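Local coordinates for protein NDP-N-acetyl-D-galactosaminuronic acid dehydrogenase (PDB 3G79) that probably catalyses the NAD(+)-dependent oxidation of UDP-N-acetyl-alpha-D-mannosamine to UDP-N-acetyl-alpha-D-mannosaminouronate, at residues A[32-37]-A[88-93]; A[45-50]-A[100-105]; A[61-66]-A[79-84]. One frame throughout, in Å; residues are numbered along the deposited sequence.

All three contacts lie in the Rossmann-type NAD-binding domain. Interactions 1 and 2, with centres about 9 Å apart, rest on neighbouring parallel strands, 90-93 in interaction 1 and 45-49 in interaction 2, and take opposite faces of the sheet: Phe-90 turns to helix 30-39, Leu-47 and Phe-49 to segment 100-105. Lys-89 O lies 2.8 Å from Val-46 N, a probable hydrogen bond joining them. Interaction 3, about 8 Å from interaction 1 between centres, adds the helices between those strands; Lys-89 N lies 2.9 Å from Val-84 O. Interactions 2 and 3 do not touch, their nearest atoms being about 6 Å apart. Helix 30-39 follows a glycine-rich turn consistent with a dinucleotide-binding GxGxxG pattern.

Interaction 1 (A[32-37]-A[88-93]); sequences PAAVLF and GKFECT
Phe-90, at the start of strand 90-93, lays its ring against two apolar side chains of helix 30-39, Ala-34 and Val-35. Over one face of the ring sits Val-35 CG2, 4.0 Å from the centroid of the Phe-90 ring and only 6° off the ring normal, a centred CH-pi contact in which the methyl meets the pi cloud squarely. Ala-34 meets the same ring obliquely, its CB 3.9 Å from Phe-90 CE1. The CB of Phe-90 already points toward the helix, and a chi1 of 173° then sets the ring beside the carbonyl carbon. Residue types match the geometry: alanine keeps the helix surface low enough for the ring to approach, the branched valine offers a methyl to its face, and phenylalanine is flat and long enough to serve both. A serine in place of Phe-90 would probably leave the Val-35 methyl and Ala-34 CB without their aromatic partner and open a gap between helix and sheet. No hydrogen bond crosses, and all three residues are buried. Around them, Val-46 of the adjacent strand 45-49 touches both Ala-34 and Phe-90, while Val-84 and Val-85 of helix 77-86 touch Phe-90 and Leu-80 of that helix reaches Val-35, so that two helices pack on one face of the Rossmann sheet, over its outermost strand 90-93.

Interaction 2 (A[45-50]-A[100-105]); sequences KVLGFQ and SELDAV
Glu-101 is the first residue of segment 100-105 to reach strand 45-49, meeting Leu-47 at the exposed border of the contact. Its carboxylate comes up to the end of the leucine, OE2 lying 3.9 Å from Leu-47 CD1, and the two side chains cross at about a right angle. This is plain van der Waals touching; the extended chain beyond CG lets a charged, solvent-facing residue lie beside an apolar one.

Leu-102 comes next and does most of the work, each of its two methyls finding a different partner. CD2 packs on Leu-47, 3.7 Å from Leu-47 CD1, while CD1 approaches the ring of Phe-49 obliquely, 4.1 Å from Phe-49 CE2. Leu-102 and Phe-49 come from opposite directions; a chi1 of -70° leaves CG of Phe-49 beside its backbone N, with CE2 presented to the leucine. A forked side chain suits this position because one residue can serve both partners. Leu-47 and Phe-49, two places apart on a strand with Gly-48 between them, leave it on the same face, whereas Val-46, just before Leu-47, points away, to the side of helix 30-39.

Farther along, Val-105, in strand 104-107, touches Leu-24, on which Phe-49 also rests. Leu-24 belongs to strand 20-24, which runs between strands 45-49 and 104-107 in the sheet, so the leucine and phenylalanine of strand 45-49 meet Leu-102 across it.

With no hydrogen bond or charge pair between the segments, the interaction depends on burial and shape: it is an apolar contact with the Glu-101 carboxylate at its exposed border.

Interaction 3 (A[61-66]-A[79-84]); sequences EMLNRG and ELIGKV
Gly-66 brings the turn after helix 59-63 against Ile-81 of helix 77-86, within the helical connection that links strands 45-49 and 90-93 of the Rossmann fold. Gly-66 is the residue at which the chain leaves helical geometry, with a positive phi of 109°, and it passes close enough to helix 77-86 for its CA to lie 4.2 Å from Gly-82 CA. Two glycines therefore face each other where the backbones come nearest. A beta carbon on Gly-66 would collide with the carbonyl oxygen just before it and crowd Gly-82 CA, so a glycine is expected there; at Gly-82, by contrast, nothing in the turn would stand in its way.

Into this close approach goes Ile-81, which buries more surface here than any other residue of the two segments. CG2, the branch opposite the backbone N across the CA-CB bond, lies against the turn in place of CG1, 3.3 Å from Gly-66 C, a tight contact. The same methyl lies 3.7 Å from Leu-63 O and, more loosely, 4.3 Å from Leu-63 CD2. Leucine suits its place because its long end bends round to Ile-81 while also touching Phe-90 and Cys-92 of strand 90-93. On the flanks, Asn-64 ND2 donates to Cys-92 O, tying the turn to the sheet, and Lys-83 forms a salt bridge with Asp-39 of helix 30-39. Between the two segments themselves there is no hydrogen bond: the nearest polar pair, Gly-66 O and Gly-82 N, stays 3.8 Å apart.

Interaction 1 (A[32-37]-A[88-93])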
loop_
_atom_site.group_PDB
_atom_site.type_symbol
_atom_site.label_atom_id
_atom_site.label_comp_id
_atom_site.label_asym_id
_atom_site.label_seq_id
_atom_site.Cartn_x
_atom_site.Cartn_y
_atom_site.Cartn_z
ATOM N N PRO A 32 5.288 -8.140 -32.368
ATOM C CA PRO A 32 3.940 -7.524 -32.261
ATOM C C PRO A 32 4.023 -6.020 -32.433
ATOM O O PRO A 32 3.309 -5.453 -33.268
ATOM C CB PRO A 32 3.489 -7.896 -30.830
ATOM C CG PRO A 32 4.216 -9.175 -30.533
ATOM C CD PRO A 32 5.608 -8.914 -31.152
ATOM N N ALA A 33 4.932 -5.404 -31.676
ATOM C CA ALA A 33 5.196 -3.970 -31.752
ATOM C C ALA A 33 5.342 -3.514 -33.169
ATOM O O ALA A 33 4.576 -2.670 -33.601
ATOM C CB ALA A 33 6.423 -3.588 -30.934
ATOM N N ALA A 34 6.300 -4.079 -33.906
ATOM C CA ALA A 34 6.613 -3.622 -35.258
ATOM C C ALA A 34 5.380 -3.770 -36.085
ATOM O O ALA A 34 5.088 -2.975 -36.970
ATOM C CB ALA A 34 7.698 -4.453 -35.870
ATOM N N VAL A 35 4.620 -4.787 -35.761
ATOM C CA VAL A 35 3.588 -5.211 -36.675
ATOM C C VAL A 35 2.297 -4.451 -36.363
ATOM O O VAL A 35 1.467 -4.221 -37.252
ATOM C CB VAL A 35 3.549 -6.754 -36.646
ATOM C CG1 VAL A 35 2.185 -7.297 -36.615
ATOM C CG2 VAL A 35 4.437 -7.332 -37.771
ATOM N N LEU A 36 2.184 -3.984 -35.115
ATOM C CA LEU A 36 1.117 -3.091 -34.725
ATOM C C LEU A 36 1.320 -1.709 -35.368
ATOM O O LEU A 36 0.370 -1.133 -35.929
ATOM C CB LEU A 36 1.076 -2.981 -33.200
ATOM C CG LEU A 36 0.044 -3.688 -32.315
ATOM C CD1 LEU A 36 -0.872 -4.612 -33.059
ATOM C CD2 LEU A 36 0.739 -4.430 -31.201
ATOM N N PHE A 37 2.556 -1.199 -35.315
ATOM C CA PHE A 37 2.903 0.049 -35.993
ATOM C C PHE A 37 2.527 -0.037 -37.475
ATOM O O PHE A 37 1.926 0.886 -38.008
ATOM C CB PHE A 37 4.408 0.320 -35.938
ATOM C CG PHE A 37 4.936 0.763 -34.596
ATOM C CD1 PHE A 37 4.256 1.712 -33.822
ATOM C CD2 PHE A 37 6.178 0.277 -34.146
ATOM C CE1 PHE A 37 4.786 2.128 -32.583
ATOM C CE2 PHE A 37 6.724 0.691 -32.929
ATOM C CZ PHE A 37 6.016 1.608 -32.130
ATOM N N GLY A 88 2.106 -4.672 -47.935
ATOM C CA GLY A 88 3.426 -4.086 -48.096
ATOM C C GLY A 88 3.811 -3.003 -47.105
ATOM O O GLY A 88 4.537 -2.089 -47.481
ATOM N N LYS A 89 3.337 -3.105 -45.858
ATOM C CA LYS A 89 3.673 -2.116 -44.814
ATOM C C LYS A 89 4.749 -2.606 -43.810
ATOM O O LYS A 89 5.149 -1.885 -42.861
ATOM C CB LYS A 89 2.412 -1.692 -44.041
ATOM C CG LYS A 89 1.436 -0.885 -44.876
ATOM C CD LYS A 89 0.297 -0.434 -44.057
ATOM C CE LYS A 89 0.602 0.895 -43.413
ATOM N NZ LYS A 89 -0.457 1.236 -42.414
ATOM N N PHE A 90 5.180 -3.842 -43.995
ATOM C CA PHE A 90 6.173 -4.408 -43.120
ATOM C C PHE A 90 7.121 -5.321 -43.887
ATOM O O PHE A 90 6.714 -6.037 -44.796
ATOM C CB PHE A 90 5.508 -5.155 -41.978
ATOM C CG PHE A 90 6.469 -5.909 -41.117
ATOM C CD1 PHE A 90 7.286 -5.248 -40.204
ATOM C CD2 PHE A 90 6.590 -7.288 -41.230
ATOM C CE1 PHE A 90 8.178 -5.933 -39.420
ATOM C CE2 PHE A 90 7.497 -7.983 -40.409
ATOM C CZ PHE A 90 8.282 -7.290 -39.518
ATOM N N GLU A 91 8.387 -5.269 -43.502
ATOM C CA GLU A 91 9.440 -6.043 -44.132
ATOM C C GLU A 91 10.532 -6.236 -43.099
ATOM O O GLU A 91 10.840 -5.314 -42.342
ATOM C CB GLU A 91 10.010 -5.290 -45.331
ATOM C CG GLU A 91 11.087 -6.056 -46.081
ATOM C CD GLU A 91 11.886 -5.177 -47.033
ATOM O OE1 GLU A 91 12.934 -5.664 -47.554
ATOM O OE2 GLU A 91 11.467 -4.005 -47.239
ATOM N N CYS A 92 11.089 -7.441 -43.062
ATOM C CA CYS A 92 12.227 -7.757 -42.221
ATOM C C CYS A 92 13.489 -7.750 -43.087
ATOM O O CYS A 92 13.519 -8.322 -44.185
ATOM C CB CYS A 92 12.012 -9.120 -41.564
ATOM S SG CYS A 92 13.122 -9.570 -40.210
ATOM N N THR A 93 14.514 -7.061 -42.604
ATOM C CA THR A 93 15.786 -6.933 -43.318
ATOM C C THR A 93 16.980 -7.018 -42.365
ATOM O O THR A 93 16.883 -6.573 -41.214
ATOM C CB THR A 93 15.850 -5.647 -44.170
ATOM O OG1 THR A 93 17.018 -5.655 -45.016
ATOM C CG2 THR A 93 15.839 -4.381 -43.282
#

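Interaction 2 (A[45-50]-A[100-105])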
loop_
_atom_site.group_PDB
_atom_site.type_symbol
_atom_site.label_atom_id
_atom_site.label_comp_id
_atom_site.label_asym_id
_atom_site.label_seq_id
_atom_site.Cartn_x
_atom_site.Cartn_y
_atom_site.Cartn_z
ATOM N N LYS A 45 5.263 2.400 -43.499
ATOM C CA LYS A 45 6.144 1.261 -43.682
ATOM C C LYS A 45 7.054 1.144 -42.493
ATOM O O LYS A 45 7.697 2.125 -42.080
ATOM C CB LYS A 45 6.986 1.377 -44.968
ATOM C CG LYS A 45 8.053 0.263 -45.093
ATOM C CD LYS A 45 8.511 0.007 -46.544
ATOM C CE LYS A 45 7.795 -1.188 -47.182
ATOM N NZ LYS A 45 8.133 -2.440 -46.451
ATOM N N VAL A 46 7.090 -0.068 -41.951
ATOM C CA VAL A 46 7.928 -0.414 -40.825
ATOM C C VAL A 46 8.976 -1.413 -41.294
ATOM O O VAL A 46 8.684 -2.313 -42.070
ATOM C CB VAL A 46 7.073 -1.020 -39.682
ATOM C CG1 VAL A 46 7.943 -1.545 -38.518
ATOM C CG2 VAL A 46 5.974 0.000 -39.208
ATOM N N LEU A 47 10.196 -1.239 -40.814
ATOM C CA LEU A 47 11.263 -2.184 -41.033
ATOM C C LEU A 47 11.538 -2.858 -39.727
ATOM O O LEU A 47 11.616 -2.194 -38.687
ATOM C CB LEU A 47 12.522 -1.454 -41.494
ATOM C CG LEU A 47 12.471 -0.697 -42.833
ATOM C CD1 LEU A 47 13.734 0.081 -43.026
ATOM C CD2 LEU A 47 12.245 -1.606 -44.045
ATOM N N GLY A 48 11.657 -4.180 -39.764
ATOM C CA GLY A 48 12.137 -4.951 -38.635
ATOM C C GLY A 48 13.556 -5.448 -38.926
ATOM O O GLY A 48 13.860 -5.996 -40.022
ATOM N N PHE A 49 14.416 -5.291 -37.932
ATOM C CA PHE A 49 15.813 -5.533 -38.116
ATOM C C PHE A 49 16.262 -6.834 -37.463
ATOM O O PHE A 49 16.099 -7.027 -36.239
ATOM C CB PHE A 49 16.612 -4.301 -37.674
ATOM C CG PHE A 49 16.420 -3.140 -38.605
ATOM C CD1 PHE A 49 17.151 -3.061 -39.790
ATOM C CD2 PHE A 49 15.443 -2.165 -38.335
ATOM C CE1 PHE A 49 16.941 -2.041 -40.677
ATOM C CE2 PHE A 49 15.222 -1.144 -39.222
ATOM C CZ PHE A 49 15.951 -1.077 -40.393
ATOM N N GLN A 50 16.774 -7.721 -38.331
ATOM C CA GLN A 50 17.405 -9.010 -37.976
ATOM C C GLN A 50 18.719 -9.355 -38.732
ATOM O O GLN A 50 18.762 -9.356 -39.961
ATOM C CB GLN A 50 16.428 -10.155 -38.233
ATOM C CG GLN A 50 16.011 -10.913 -37.003
ATOM C CD GLN A 50 17.158 -11.592 -36.297
ATOM O OE1 GLN A 50 17.151 -11.716 -35.076
ATOM N NE2 GLN A 50 18.144 -12.005 -37.039
ATOM N N SER A 100 18.976 4.471 -41.501
ATOM C CA SER A 100 19.087 5.787 -42.091
ATOM C C SER A 100 17.826 6.342 -42.733
ATOM O O SER A 100 17.651 7.563 -42.731
ATOM C CB SER A 100 20.288 5.900 -43.007
ATOM O OG SER A 100 21.419 6.221 -42.219
ATOM N N GLU A 101 16.961 5.487 -43.276
ATOM C CA GLU A 101 15.816 5.980 -44.036
ATOM C C GLU A 101 14.631 6.377 -43.121
ATOM O O GLU A 101 13.600 6.814 -43.611
ATOM C CB GLU A 101 15.310 4.914 -45.033
ATOM C CG GLU A 101 16.360 4.185 -45.940
ATOM C CD GLU A 101 15.821 2.856 -46.545
ATOM O OE1 GLU A 101 16.393 2.378 -47.568
ATOM O OE2 GLU A 101 14.827 2.306 -46.003
ATOM N N LEU A 102 14.756 6.212 -41.807
ATOM C CA LEU A 102 13.576 6.267 -40.936
ATOM C C LEU A 102 13.340 7.563 -40.210
ATOM O O LEU A 102 14.267 8.315 -39.942
ATOM C CB LEU A 102 13.613 5.154 -39.882
ATOM C CG LEU A 102 14.025 3.798 -40.407
ATOM C CD1 LEU A 102 14.267 2.876 -39.230
ATOM C CD2 LEU A 102 12.922 3.304 -41.308
ATOM N N ASP A 103 12.072 7.773 -39.882
ATOM C CA ASP A 103 11.620 8.812 -38.939
ATOM C C ASP A 103 11.785 8.405 -37.494
ATOM O O ASP A 103 12.067 9.262 -36.642
ATOM C CB ASP A 103 10.166 9.148 -39.194
ATOM C CG ASP A 103 9.969 9.793 -40.537
ATOM O OD1 ASP A 103 9.114 9.314 -41.316
ATOM O OD2 ASP A 103 10.694 10.776 -40.810
ATOM N N ALA A 104 11.558 7.121 -37.194
ATOM C CA ALA A 104 11.808 6.657 -35.830
ATOM C C ALA A 104 12.265 5.225 -35.791
ATOM O O ALA A 104 11.870 4.423 -36.636
ATOM C CB ALA A 104 10.564 6.836 -34.934
ATOM N N VAL A 105 13.097 4.910 -34.807
ATOM C CA VAL A 105 13.537 3.554 -34.581
ATOM C C VAL A 105 13.340 3.225 -33.126
ATOM O O VAL A 105 13.690 4.005 -32.259
ATOM C CB VAL A 105 15.011 3.351 -34.886
ATOM C CG1 VAL A 105 15.365 1.899 -34.800
ATOM C CG2 VAL A 105 15.312 3.852 -36.246
#

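Interaction 3 (A[61-66]-A[79-84])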
loop_
_atom_site.group_PDB
_atom_site.type_symbol
_atom_site.label_atom_id
_atom_site.label_comp_id
_atom_site.label_asym_id
_atom_site.label_seq_id
_atom_site.Cartn_x
_atom_site.Cartn_y
_atom_site.Cartn_z
ATOM N N GLU A 61 13.013 -14.559 -43.617
ATOM C CA GLU A 61 12.199 -15.120 -44.686
ATOM C C GLU A 61 10.832 -15.563 -44.178
ATOM O O GLU A 61 9.835 -15.379 -44.875
ATOM C CB GLU A 61 12.923 -16.261 -45.408
ATOM N N MET A 62 10.787 -16.158 -42.992
ATOM C CA MET A 62 9.502 -16.533 -42.421
ATOM C C MET A 62 8.593 -15.297 -42.370
ATOM O O MET A 62 7.549 -15.267 -43.037
ATOM C CB MET A 62 9.634 -17.145 -41.016
ATOM C CG MET A 62 9.725 -18.644 -40.977
ATOM S SD MET A 62 9.499 -19.265 -39.301
ATOM C CE MET A 62 7.729 -19.524 -39.312
ATOM N N LEU A 63 9.023 -14.281 -41.619
ATOM C CA LEU A 63 8.262 -13.056 -41.462
ATOM C C LEU A 63 7.835 -12.483 -42.794
ATOM O O LEU A 63 6.698 -11.985 -42.921
ATOM C CB LEU A 63 9.066 -12.005 -40.720
ATOM C CG LEU A 63 9.135 -12.096 -39.202
ATOM C CD1 LEU A 63 10.305 -11.254 -38.718
ATOM C CD2 LEU A 63 7.836 -11.624 -38.602
ATOM N N ASN A 64 8.735 -12.529 -43.775
ATOM C CA ASN A 64 8.415 -11.952 -45.076
ATOM C C ASN A 64 7.454 -12.784 -45.932
ATOM O O ASN A 64 7.054 -12.363 -47.037
ATOM C CB ASN A 64 9.681 -11.574 -45.852
ATOM C CG ASN A 64 10.211 -10.207 -45.475
ATOM O OD1 ASN A 64 9.483 -9.357 -44.930
ATOM N ND2 ASN A 64 11.482 -9.977 -45.767
ATOM N N ARG A 65 7.087 -13.958 -45.425
ATOM C CA ARG A 65 5.985 -14.715 -46.010
ATOM C C ARG A 65 4.723 -14.493 -45.172
ATOM O O ARG A 65 3.616 -14.826 -45.608
ATOM C CB ARG A 65 6.322 -16.212 -46.130
ATOM C CG ARG A 65 7.449 -16.530 -47.098
ATOM C CD ARG A 65 7.657 -18.029 -47.222
ATOM N NE ARG A 65 9.080 -18.359 -47.322
ATOM C CZ ARG A 65 9.824 -18.770 -46.294
ATOM N NH1 ARG A 65 9.276 -18.920 -45.085
ATOM N NH2 ARG A 65 11.120 -19.036 -46.469
ATOM N N GLY A 66 4.916 -13.958 -43.961
ATOM C CA GLY A 66 3.830 -13.574 -43.079
ATOM C C GLY A 66 3.599 -14.433 -41.844
ATOM O O GLY A 66 2.442 -14.598 -41.442
ATOM N N GLU A 79 -1.806 -13.554 -38.125
ATOM C CA GLU A 79 -2.765 -12.928 -39.055
ATOM C C GLU A 79 -2.427 -11.440 -39.248
ATOM O O GLU A 79 -2.542 -10.903 -40.346
ATOM C CB GLU A 79 -4.216 -13.117 -38.585
ATOM C CG GLU A 79 -4.690 -14.592 -38.540
ATOM C CD GLU A 79 -4.363 -15.330 -37.210
ATOM O OE1 GLU A 79 -5.018 -16.369 -36.948
ATOM O OE2 GLU A 79 -3.463 -14.891 -36.439
ATOM N N LEU A 80 -1.991 -10.802 -38.167
ATOM C CA LEU A 80 -1.515 -9.440 -38.221
ATOM C C LEU A 80 -0.302 -9.314 -39.175
ATOM O O LEU A 80 -0.322 -8.482 -40.076
ATOM C CB LEU A 80 -1.202 -8.938 -36.810
ATOM C CG LEU A 80 -0.895 -7.443 -36.675
ATOM C CD1 LEU A 80 -1.886 -6.579 -37.443
ATOM C CD2 LEU A 80 -0.802 -7.020 -35.203
ATOM N N ILE A 81 0.714 -10.165 -38.990
ATOM C CA ILE A 81 1.882 -10.234 -39.876
ATOM C C ILE A 81 1.426 -10.444 -41.315
ATOM O O ILE A 81 1.857 -9.734 -42.233
ATOM C CB ILE A 81 2.803 -11.386 -39.486
ATOM C CG1 ILE A 81 3.288 -11.246 -38.014
ATOM C CG2 ILE A 81 3.957 -11.472 -40.478
ATOM C CD1 ILE A 81 3.681 -12.540 -37.351
ATOM N N GLY A 82 0.509 -11.381 -41.514
ATOM C CA GLY A 82 0.040 -11.694 -42.871
ATOM C C GLY A 82 -0.553 -10.484 -43.567
ATOM O O GLY A 82 -0.289 -10.239 -44.749
ATOM N N LYS A 83 -1.302 -9.705 -42.792
ATOM C CA LYS A 83 -2.113 -8.604 -43.283
ATOM C C LYS A 83 -1.185 -7.477 -43.683
ATOM O O LYS A 83 -1.244 -6.969 -44.810
ATOM C CB LYS A 83 -3.080 -8.152 -42.159
ATOM C CG LYS A 83 -3.815 -6.825 -42.360
ATOM C CD LYS A 83 -4.660 -6.530 -41.093
ATOM C CE LYS A 83 -5.772 -5.465 -41.334
ATOM N NZ LYS A 83 -5.350 -4.009 -41.516
ATOM N N VAL A 84 -0.311 -7.135 -42.744
ATOM C CA VAL A 84 0.669 -6.077 -42.862
ATOM C C VAL A 84 1.704 -6.367 -43.988
ATOM O O VAL A 84 2.047 -5.483 -44.806
ATOM C CB VAL A 84 1.264 -5.891 -41.421
ATOM C CG1 VAL A 84 2.736 -6.161 -41.341
ATOM C CG2 VAL A 84 0.861 -4.559 -40.797
#